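Local coordinates for protein MIPZ (Caulobacter crescentus, PDB 2XJ9) that positions the division plane as a dimeric, nucleotide-binding P-loop ATPase, probably by inhibiting division along a nucleoid-dependent gradient, at residues N134-F137 and V138-D141; L203-L206 and A207-G211; L260-L264 and G265-Y269; R84-E87 and E88-A91. The protein carries 1 engineered substitution. One frame throughout, in Å; residues are numbered along the deposited sequence.

Contact 1: residues N134-F137 and V138-D141; sequences NDSF and VDFD. With AGS (phosphothiophosphoric acid-adenylate ester), chain F.
Asp139 reaches back past Ser136 to Asn134 and divides its carboxylate between protein and nucleotide. Asp139 OD2 accepts two bonds from Asn134, one from the side-chain ND2 at 2.7 Å and one from the backbone N at 2.7 Å. The ND2 approach is on the syn side and only slightly tilted, whereas the backbone N comes in from above the carboxylate plane. The amide and carboxylate planes stand 76° apart, so the two groups meet crosswise rather than flat. Asn134 ND2 also serves Gly15 O, and Asn134 OD1 is bonded to Arg187 of the second subunit. Asp139 OD1, turned to the bound ATP analogue, accepts from ribose O3' at 2.7 Å. Beside it Ser136 OG lies 2.6 Å from ribose O2' in a second hydrogen bond. This OG stands anti to the backbone N of its own residue (chi1 167°), and from there Ser136 OG also takes the N-H of Val138 N at 3.2 Å as the N-cap of the short helix 137-140.

Between the two segments the looser contact is that of the phenylalanines. Phe137 CD2 and Phe140 CD1 approach obliquely at 4.3 Å, without stacking, and Phe137 leans on Pro229 of the second subunit. With an alanine at Asp139, ribose O3' and the two Asn134 N-H groups would probably lose this acceptor, the amide being held only by its other partners. Because Lys18, Ser19 and Thr20 of the second subunit hold the same nucleotide, the grip on its ribose hydroxyls is consistent with this loop tying nucleotide binding to the dimer.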
loop_
_atom_site.group_PDB
_atom_site.type_symbol
_atom_site.label_atom_id
_atom_site.label_comp_id
_atom_site.label_asym_id
_atom_site.label_seq_id
_atom_site.Cartn_x
_atom_site.Cartn_y
_atom_site.Cartn_z
ATOM N N ASN A 134 2.844 4.879 -7.446
ATOM C CA ASN A 134 3.558 3.894 -8.237
ATOM C C ASN A 134 3.322 4.157 -9.710
ATOM O O ASN A 134 2.263 4.633 -10.123
ATOM C CB ASN A 134 3.102 2.468 -7.925
ATOM C CG ASN A 134 3.565 1.973 -6.562
ATOM O OD1 ASN A 134 4.738 1.683 -6.362
ATOM N ND2 ASN A 134 2.624 1.827 -5.630
ATOM N N ASP A 135 4.330 3.828 -10.493
ATOM C CA ASP A 135 4.272 3.865 -11.937
ATOM C C ASP A 135 3.373 2.714 -12.406
ATOM O O ASP A 135 3.844 1.637 -12.742
ATOM C CB ASP A 135 5.693 3.668 -12.434
ATOM C CG ASP A 135 5.849 3.977 -13.879
ATOM O OD1 ASP A 135 6.678 3.293 -14.531
ATOM O OD2 ASP A 135 5.161 4.904 -14.354
ATOM N N SER A 136 2.068 2.931 -12.406
ATOM C CA SER A 136 1.153 1.816 -12.554
ATOM C C SER A 136 -0.288 2.297 -12.673
ATOM O O SER A 136 -0.717 3.192 -11.944
ATOM C CB SER A 136 1.279 0.886 -11.344
ATOM O OG SER A 136 0.211 -0.049 -11.292
ATOM N N PHE A 137 -1.032 1.678 -13.583
ATOM C CA PHE A 137 -2.413 2.018 -13.780
ATOM C C PHE A 137 -3.321 1.645 -12.615
ATOM O O PHE A 137 -4.405 2.206 -12.440
ATOM C CB PHE A 137 -2.890 1.405 -15.060
ATOM C CG PHE A 137 -2.625 2.265 -16.243
ATOM C CD1 PHE A 137 -1.586 1.982 -17.111
ATOM C CD2 PHE A 137 -3.404 3.391 -16.476
ATOM C CE1 PHE A 137 -1.344 2.798 -18.203
ATOM C CE2 PHE A 137 -3.165 4.200 -17.578
ATOM C CZ PHE A 137 -2.127 3.907 -18.436
ATOM N N VAL A 138 -2.863 0.707 -11.808
ATOM C CA VAL A 138 -3.566 0.322 -10.603
ATOM C C VAL A 138 -3.582 1.488 -9.631
ATOM O O VAL A 138 -4.619 1.802 -9.060
ATOM C CB VAL A 138 -2.901 -0.911 -9.960
ATOM C CG1 VAL A 138 -3.629 -1.327 -8.693
ATOM C CG2 VAL A 138 -2.864 -2.045 -10.954
ATOM N N ASP A 139 -2.435 2.138 -9.451
ATOM C CA ASP A 139 -2.379 3.349 -8.619
ATOM C C ASP A 139 -3.160 4.470 -9.276
ATOM O O ASP A 139 -3.970 5.103 -8.642
ATOM C CB ASP A 139 -0.939 3.811 -8.376
ATOM C CG ASP A 139 -0.183 2.915 -7.398
ATOM O OD1 ASP A 139 -0.411 1.699 -7.355
ATOM O OD2 ASP A 139 0.666 3.431 -6.662
ATOM N N PHE A 140 -2.918 4.683 -10.561
ATOM C CA PHE A 140 -3.519 5.783 -11.276
ATOM C C PHE A 140 -5.035 5.832 -11.156
ATOM O O PHE A 140 -5.640 6.885 -11.330
ATOM C CB PHE A 140 -3.148 5.719 -12.741
ATOM C CG PHE A 140 -3.689 6.864 -13.540
ATOM C CD1 PHE A 140 -4.851 6.736 -14.273
ATOM C CD2 PHE A 140 -3.036 8.074 -13.559
ATOM C CE1 PHE A 140 -5.335 7.790 -15.015
ATOM C CE2 PHE A 140 -3.524 9.126 -14.300
ATOM C CZ PHE A 140 -4.670 8.989 -15.019
ATOM N N ASP A 141 -5.655 4.695 -10.863
ATOM C CA ASP A 141 -7.116 4.618 -10.870
ATOM C C ASP A 141 -7.769 5.335 -9.688
ATOM O O ASP A 141 -8.980 5.534 -9.669
ATOM C CB ASP A 141 -7.557 3.160 -10.878
ATOM C CG ASP A 141 -9.036 3.012 -11.131
ATOM O OD1 ASP A 141 -9.709 2.333 -10.320
ATOM O OD2 ASP A 141 -9.520 3.575 -12.139
HETATM P PG AGS F . -4.006 -1.810 -1.295
HETATM S S1G AGS F . -5.141 -2.750 -1.613
HETATM O O2G AGS F . -3.568 -1.699 0.168
HETATM O O3G AGS F . -4.140 -0.469 -1.968
HETATM P PB AGS F . -2.572 -3.978 -2.630
HETATM O O1B AGS F . -2.025 -4.770 -1.478
HETATM O O2B AGS F . -3.864 -4.280 -3.324
HETATM O O3B AGS F . -2.722 -2.457 -2.062
HETATM P PA AGS F . -1.536 -3.929 -5.244
HETATM O O1A AGS F . -1.847 -5.373 -5.502
HETATM O O2A AGS F . -2.396 -2.875 -5.883
HETATM O O3A AGS F . -1.360 -3.802 -3.652
HETATM O "O5'" AGS F . -0.030 -3.632 -5.699
HETATM C "C5'" AGS F . 0.650 -2.437 -5.347
HETATM C "C4'" AGS F . 1.285 -1.851 -6.618
HETATM O "O4'" AGS F . 2.308 -2.717 -7.062
HETATM C "C3'" AGS F . 0.352 -1.709 -7.811
HETATM O "O3'" AGS F . 0.647 -0.515 -8.557
HETATM C "C2'" AGS F . 0.630 -2.891 -8.703
HETATM O "O2'" AGS F . 0.546 -2.319 -9.986
HETATM C "C1'" AGS F . 2.062 -3.215 -8.389
HETATM N N9 AGS F . 2.583 -4.614 -8.272
HETATM C C8 AGS F . 2.300 -5.447 -7.259
HETATM N N7 AGS F . 3.000 -6.589 -7.387
HETATM C C5 AGS F . 3.778 -6.502 -8.485
HETATM C C6 AGS F . 4.764 -7.389 -9.163
HETATM N N6 AGS F . 5.066 -8.620 -8.673
HETATM N N1 AGS F . 5.349 -6.907 -10.284
HETATM C C2 AGS F . 5.050 -5.670 -10.767
HETATM N N3 AGS F . 4.174 -4.818 -10.202
HETATM C C4 AGS F . 3.515 -5.181 -9.066
#

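Contact 2: residues L203-L206 and A207-G211; sequences LNAL and AKRVG
Leu206 and Val210, one turn apart, form part of the apolar face on the last two turns of helix 194-210, and the side chain of Leu206 can be followed outward. Leu206 CB lies over the start of the next peptide, 3.2 Å from Ala207 N. Leu206 CG, anti to the backbone N (chi1 -172°), is still 3.9 Å from Ala207 N, and the two methyls then diverge. Leu206 CD1 meets CG2 of Val210 at 3.7 Å, the two side chains lying side by side and pointing the same way. Leu206 CD2 ends on CE2 of Phe140, which joins this helix to the nucleotide-binding turn; Leu143 and Leu153 also touch Leu206, and Val210 rests on Trp181 of strand 180-186.

The exposed flank is built differently. The Arg209 chain is bent at chi2 and chi3 and folds back along the helix: CD passes Ala205 O, and Arg209 NH1 comes obliquely to Ala205 CB at 4.1 Å, a loose approach with no ionic partner between the segments.

Bonds from i+4 to i continue, as from Val210 N to Leu206 O at 2.9 Å, but that from Arg209 N to Ala205 O is weak and i+3 bonds appear near the end. Gly211 then leaves helical geometry with phi 81°, where a beta carbon would jam against the carbonyl oxygen of Val210. The final turn is closed at Ala207 O, which accepts from Gly211 N at 2.7 Å and from Val210 N at 3.3 Å.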
loop_
_atom_site.group_PDB
_atom_site.type_symbol
_atom_site.label_atom_id
_atom_site.label_comp_id
_atom_site.label_asym_id
_atom_site.label_seq_id
_atom_site.Cartn_x
_atom_site.Cartn_y
_atom_site.Cartn_z
ATOM N N LEU A 203 -1.120 11.066 -17.126
ATOM C CA LEU A 203 -0.684 11.804 -15.963
ATOM C C LEU A 203 -0.733 13.303 -16.242
ATOM O O LEU A 203 -1.120 14.096 -15.384
ATOM C CB LEU A 203 0.729 11.389 -15.589
ATOM C CG LEU A 203 0.937 11.256 -14.090
ATOM C CD1 LEU A 203 -0.400 11.070 -13.406
ATOM C CD2 LEU A 203 1.846 10.074 -13.831
ATOM N N ASN A 204 -0.336 13.690 -17.445
ATOM C CA ASN A 204 -0.358 15.095 -17.824
ATOM C C ASN A 204 -1.772 15.596 -18.073
ATOM O O ASN A 204 -2.146 16.673 -17.612
ATOM C CB ASN A 204 0.524 15.348 -19.051
ATOM C CG ASN A 204 1.993 15.106 -18.766
ATOM O OD1 ASN A 204 2.479 15.415 -17.679
ATOM N ND2 ASN A 204 2.706 14.543 -19.737
ATOM N N ALA A 205 -2.557 14.809 -18.801
ATOM C CA ALA A 205 -3.912 15.214 -19.156
ATOM C C ALA A 205 -4.673 15.516 -17.889
ATOM O O ALA A 205 -5.362 16.533 -17.795
ATOM C CB ALA A 205 -4.608 14.119 -19.936
ATOM N N LEU A 206 -4.519 14.620 -16.914
ATOM C CA LEU A 206 -5.183 14.728 -15.624
ATOM C C LEU A 206 -4.750 15.966 -14.861
ATOM O O LEU A 206 -5.563 16.607 -14.209
ATOM C CB LEU A 206 -4.896 13.488 -14.789
ATOM C CG LEU A 206 -5.693 13.375 -13.492
ATOM C CD1 LEU A 206 -7.150 13.491 -13.798
ATOM C CD2 LEU A 206 -5.404 12.036 -12.819
ATOM N N ALA A 207 -3.464 16.290 -14.936
ATOM C CA ALA A 207 -2.933 17.468 -14.265
ATOM C C ALA A 207 -3.717 18.711 -14.690
ATOM O O ALA A 207 -4.165 19.492 -13.853
ATOM C CB ALA A 207 -1.445 17.623 -14.561
ATOM N N LYS A 208 -3.901 18.875 -15.994
ATOM C CA LYS A 208 -4.671 19.999 -16.519
ATOM C C LYS A 208 -6.115 20.018 -15.996
ATOM O O LYS A 208 -6.686 21.074 -15.784
ATOM C CB LYS A 208 -4.688 19.975 -18.058
ATOM C CG LYS A 208 -3.322 20.096 -18.735
ATOM C CD LYS A 208 -3.471 20.241 -20.259
ATOM C CE LYS A 208 -2.257 19.699 -21.034
ATOM N NZ LYS A 208 -2.240 18.200 -21.151
ATOM N N ARG A 209 -6.710 18.849 -15.816
ATOM C CA ARG A 209 -8.097 18.786 -15.373
ATOM C C ARG A 209 -8.238 19.054 -13.882
ATOM O O ARG A 209 -9.239 19.618 -13.454
ATOM C CB ARG A 209 -8.717 17.421 -15.695
ATOM C CG ARG A 209 -9.660 17.409 -16.881
ATOM C CD ARG A 209 -8.894 17.000 -18.103
ATOM N NE ARG A 209 -9.458 15.951 -18.894
ATOM C CZ ARG A 209 -9.087 15.511 -20.094
ATOM N NH1 ARG A 209 -8.086 16.026 -20.810
ATOM N NH2 ARG A 209 -9.788 14.500 -20.572
ATOM N N VAL A 210 -7.237 18.649 -13.100
ATOM C CA VAL A 210 -7.386 18.556 -11.646
ATOM C C VAL A 210 -6.501 19.518 -10.869
ATOM O O VAL A 210 -6.716 19.755 -9.687
ATOM C CB VAL A 210 -7.129 17.108 -11.144
ATOM C CG1 VAL A 210 -6.911 17.092 -9.635
ATOM C CG2 VAL A 210 -8.282 16.199 -11.541
ATOM N N GLY A 211 -5.492 20.059 -11.531
ATOM C CA GLY A 211 -4.665 21.074 -10.915
ATOM C C GLY A 211 -3.568 20.601 -9.971
ATOM O O GLY A 211 -3.392 21.128 -8.856
#

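Contact 3: residues L260-L264 and G265-Y269; sequences LMHSL and GLSAY
Ser267 lies over one face of the His262 imidazole, its CB 4.0 Å from the ring centroid and 11° off the ring normal, a CH-pi contact. Ser267 OG stands above the same ring, displaced toward its rim, 3.4 Å from His262 CG. The chain returns over this side chain because helix 249-263 ends in a Schellman motif: Leu266 N bonds to Met261 O at 2.9 Å, and Gly265 N bonds to His262 O, very short in the model. Gly265, the C-prime residue, has phi 66°, and a beta carbon there would run into the carbonyl oxygen of Leu264.

The reversal also brings apolar groups together on the buried side. Met261 is bent at both chi2 and chi3, which curls Met261 CE round to Leu266 CB at 4.1 Å, the two side chains crossing at about a right angle. Met261 CE also reaches Tyr269 CB at 4.2 Å. Leu266 CD2 faces Leu264 CB at 4.0 Å, although the exact position of this branched end is doubtful. An alanine at Leu266 would keep CB against the methionine methyl, but is likely to open a gap beside Leu264 CB where CD2 had packed.

Helix 18-30 covers this cluster through Leu25, Ala28 and Leu29, and Leu264 continues onto Leu128 and Val130 of the central sheet; the ring of Tyr269 makes an edge-to-face contact with Phe106. The short 3-10 turn that follows is pinned at Leu266 O, which accepts from Tyr269 N at 2.7 Å and lies in the plane of the tyrosine ring, at its edge.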
loop_
_atom_site.group_PDB
_atom_site.type_symbol
_atom_site.label_atom_id
_atom_site.label_comp_id
_atom_site.label_asym_id
_atom_site.label_seq_id
_atom_site.Cartn_x
_atom_site.Cartn_y
_atom_site.Cartn_z
ATOM N N LEU A 260 13.986 16.461 -5.586
ATOM C CA LEU A 260 12.658 16.457 -4.986
ATOM C C LEU A 260 12.425 17.695 -4.107
ATOM O O LEU A 260 11.535 18.500 -4.383
ATOM C CB LEU A 260 12.428 15.155 -4.204
ATOM C CG LEU A 260 10.979 14.712 -3.943
ATOM C CD1 LEU A 260 10.669 14.795 -2.462
ATOM C CD2 LEU A 260 9.978 15.559 -4.736
ATOM N N MET A 261 13.234 17.845 -3.066
ATOM C CA MET A 261 13.177 19.010 -2.191
ATOM C C MET A 261 13.019 20.353 -2.921
ATOM O O MET A 261 12.253 21.231 -2.485
ATOM C CB MET A 261 14.435 19.050 -1.345
ATOM C CG MET A 261 14.520 17.916 -0.368
ATOM S SD MET A 261 13.568 18.297 1.106
ATOM C CE MET A 261 14.589 19.617 1.784
ATOM N N HIS A 262 13.761 20.527 -4.012
ATOM C CA HIS A 262 13.685 21.775 -4.747
ATOM C C HIS A 262 12.297 21.961 -5.314
ATOM O O HIS A 262 11.633 22.973 -5.066
ATOM C CB HIS A 262 14.746 21.834 -5.844
ATOM C CG HIS A 262 16.110 22.164 -5.319
ATOM N ND1 HIS A 262 17.048 22.860 -6.048
ATOM C CD2 HIS A 262 16.681 21.907 -4.117
ATOM C CE1 HIS A 262 18.147 23.006 -5.321
ATOM N NE2 HIS A 262 17.950 22.435 -4.147
ATOM N N SER A 263 11.867 20.949 -6.049
ATOM C CA SER A 263 10.571 20.930 -6.704
ATOM C C SER A 263 9.385 21.202 -5.769
ATOM O O SER A 263 8.295 21.556 -6.229
ATOM C CB SER A 263 10.372 19.586 -7.401
ATOM O OG SER A 263 9.140 19.568 -8.084
ATOM N N LEU A 264 9.591 21.014 -4.470
ATOM C CA LEU A 264 8.556 21.318 -3.504
ATOM C C LEU A 264 8.793 22.696 -2.918
ATOM O O LEU A 264 8.112 23.103 -1.975
ATOM C CB LEU A 264 8.540 20.290 -2.379
ATOM C CG LEU A 264 8.399 18.812 -2.730
ATOM C CD1 LEU A 264 8.373 18.033 -1.433
ATOM C CD2 LEU A 264 7.154 18.539 -3.565
ATOM N N GLY A 265 9.773 23.399 -3.474
ATOM C CA GLY A 265 10.104 24.741 -3.035
ATOM C C GLY A 265 10.636 24.752 -1.621
ATOM O O GLY A 265 10.270 25.590 -0.808
ATOM N N LEU A 266 11.496 23.797 -1.317
ATOM C CA LEU A 266 12.153 23.780 -0.026
ATOM C C LEU A 266 13.651 23.893 -0.248
ATOM O O LEU A 266 14.449 23.512 0.605
ATOM C CB LEU A 266 11.812 22.499 0.727
ATOM C CG LEU A 266 10.380 22.411 1.259
ATOM C CD1 LEU A 266 9.453 23.253 0.418
ATOM C CD2 LEU A 266 9.892 20.974 1.309
ATOM N N SER A 267 14.023 24.418 -1.413
ATOM C CA SER A 267 15.422 24.605 -1.761
ATOM C C SER A 267 16.168 25.225 -0.584
ATOM O O SER A 267 17.327 24.895 -0.330
ATOM C CB SER A 267 15.532 25.488 -3.002
ATOM O OG SER A 267 14.669 25.009 -4.015
ATOM N N ALA A 268 15.486 26.111 0.140
ATOM C CA ALA A 268 16.044 26.746 1.334
ATOM C C ALA A 268 16.682 25.780 2.348
ATOM O O ALA A 268 17.402 26.229 3.241
ATOM C CB ALA A 268 14.980 27.597 2.026
ATOM N N TYR A 269 16.428 24.472 2.216
ATOM C CA TYR A 269 16.851 23.488 3.237
ATOM C C TYR A 269 17.665 22.283 2.746
ATOM O O TYR A 269 17.948 21.372 3.524
ATOM C CB TYR A 269 15.647 23.001 4.043
ATOM C CG TYR A 269 14.818 24.144 4.555
ATOM C CD1 TYR A 269 14.950 24.592 5.861
ATOM C CD2 TYR A 269 13.923 24.811 3.719
ATOM C CE1 TYR A 269 14.193 25.668 6.332
ATOM C CE2 TYR A 269 13.166 25.881 4.174
ATOM C CZ TYR A 269 13.302 26.305 5.482
ATOM O OH TYR A 269 12.551 27.370 5.939
#

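Contact 4: residues R84-E87 and E88-A91; sequences RPEE and EQVA
Two bends in Arg84, at chi2 (-110°) and at chi3 (76°), turn its guanidinium back toward Glu88, whose chain runs extended beyond CG to meet it. Arg84 NH1 and Glu88 OE1 form a salt bridge at 3.0 Å. The oxygen lies at the edge of the guanidinium near its plane, and NH1 meets it on the syn side of a carboxylate turned 37° from that plane. Only one nitrogen and one oxygen are bonded, a monodentate, edge-on pairing, though the exact placing of the carboxylate is doubtful.

The bridge spans the start of helix 86-103, with Pro85 at the N-cap position and the arginine just ahead of it. Glu86, Glu87 and Glu88 in this first turn would probably be favoured by the helix dipole. Gln89 reaches back to the same entry: Gln89 NE2 gives a weak bond to Arg84 O at 3.0 Å. Regular helical bonding sets in from Val90 N to Glu86 O at 2.9 Å and from Ala91 N to Glu87 O at 2.9 Å.

Away from the charged edge, Val90 turns to helix 117-124, where it packs on Ala117, Ile118 and Met121; Val90 CG2 also lies 3.3 Å from Glu86 O.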
loop_
_atom_site.group_PDB
_atom_site.type_symbol
_atom_site.label_atom_id
_atom_site.label_comp_id
_atom_site.label_asym_id
_atom_site.label_seq_id
_atom_site.Cartn_x
_atom_site.Cartn_y
_atom_site.Cartn_z
ATOM N N ARG A 84 -12.012 3.945 18.915
ATOM C CA ARG A 84 -13.023 4.904 19.350
ATOM C C ARG A 84 -13.639 5.548 18.121
ATOM O O ARG A 84 -13.122 5.380 17.032
ATOM C CB ARG A 84 -12.405 6.001 20.224
ATOM C CG ARG A 84 -11.226 5.580 21.100
ATOM C CD ARG A 84 -11.635 5.581 22.553
ATOM N NE ARG A 84 -12.433 4.434 22.873
ATOM C CZ ARG A 84 -13.697 4.294 23.268
ATOM N NH1 ARG A 84 -14.574 5.275 23.500
ATOM N NH2 ARG A 84 -14.061 3.038 23.450
ATOM N N PRO A 85 -14.742 6.300 18.301
ATOM C CA PRO A 85 -15.459 7.008 17.224
ATOM C C PRO A 85 -14.666 8.169 16.592
ATOM O O PRO A 85 -13.755 8.722 17.237
ATOM C CB PRO A 85 -16.707 7.567 17.936
ATOM C CG PRO A 85 -16.849 6.762 19.170
ATOM C CD PRO A 85 -15.449 6.410 19.587
ATOM N N GLU A 86 -15.025 8.530 15.352
ATOM C CA GLU A 86 -14.386 9.643 14.631
ATOM C C GLU A 86 -14.129 10.822 15.567
ATOM O O GLU A 86 -12.987 11.230 15.764
ATOM C CB GLU A 86 -15.221 10.104 13.416
ATOM C CG GLU A 86 -15.481 9.037 12.337
ATOM C CD GLU A 86 -14.333 8.859 11.291
ATOM O OE1 GLU A 86 -13.136 9.084 11.599
ATOM O OE2 GLU A 86 -14.642 8.477 10.135
ATOM N N GLU A 87 -15.197 11.359 16.149
ATOM C CA GLU A 87 -15.084 12.489 17.084
ATOM C C GLU A 87 -13.855 12.446 18.009
ATOM O O GLU A 87 -13.131 13.429 18.125
ATOM C CB GLU A 87 -16.355 12.623 17.930
ATOM C CG GLU A 87 -16.715 11.331 18.675
ATOM C CD GLU A 87 -17.753 11.525 19.773
ATOM O OE1 GLU A 87 -18.115 10.523 20.440
ATOM O OE2 GLU A 87 -18.199 12.677 19.969
ATOM N N GLU A 88 -13.620 11.326 18.680
ATOM C CA GLU A 88 -12.489 11.263 19.596
ATOM C C GLU A 88 -11.168 11.346 18.853
ATOM O O GLU A 88 -10.202 11.917 19.351
ATOM C CB GLU A 88 -12.529 9.998 20.446
ATOM C CG GLU A 88 -13.509 10.038 21.597
ATOM C CD GLU A 88 -13.429 8.787 22.462
ATOM O OE1 GLU A 88 -14.504 8.228 22.780
ATOM O OE2 GLU A 88 -12.296 8.366 22.823
ATOM N N GLN A 89 -11.120 10.754 17.664
ATOM C CA GLN A 89 -9.902 10.792 16.856
ATOM C C GLN A 89 -9.618 12.227 16.453
ATOM O O GLN A 89 -8.513 12.733 16.664
ATOM C CB GLN A 89 -10.034 9.916 15.613
ATOM C CG GLN A 89 -10.016 8.432 15.898
ATOM C CD GLN A 89 -10.511 7.636 14.729
ATOM O OE1 GLN A 89 -10.329 8.033 13.575
ATOM N NE2 GLN A 89 -11.143 6.510 15.008
ATOM N N VAL A 90 -10.635 12.878 15.887
ATOM C CA VAL A 90 -10.566 14.289 15.533
ATOM C C VAL A 90 -10.133 15.171 16.697
ATOM O O VAL A 90 -9.322 16.074 16.519
ATOM C CB VAL A 90 -11.911 14.783 15.077
ATOM C CG1 VAL A 90 -11.815 16.260 14.720
ATOM C CG2 VAL A 90 -12.390 13.948 13.916
ATOM N N ALA A 91 -10.683 14.916 17.883
ATOM C CA ALA A 91 -10.294 15.657 19.080
ATOM C C ALA A 91 -8.802 15.532 19.344
ATOM O O ALA A 91 -8.133 16.529 19.602
ATOM C CB ALA A 91 -11.086 15.192 20.277
#

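In the fold
Along the chain contact 4 comes first, then contacts 1, 2 and 3, all within the P-loop ATPase built on a seven-stranded parallel sheet. Contact 1 follows strand 128-134 at the nucleotide, and contact 2 lies on helix 194-210, their centres about 15 Å apart. These two touch through Phe140, so the turn that holds the ribose is backed by that helix. Contact 3 ends helix 249-263 about 25 Å from contact 1, centre to centre, and is linked to it indirectly by strand 128-134, which Leu264 packs against. Contact 4, opening helix 86-103, is remote, 32 to 34 Å from the other centres. Only contact 1 meets the second subunit.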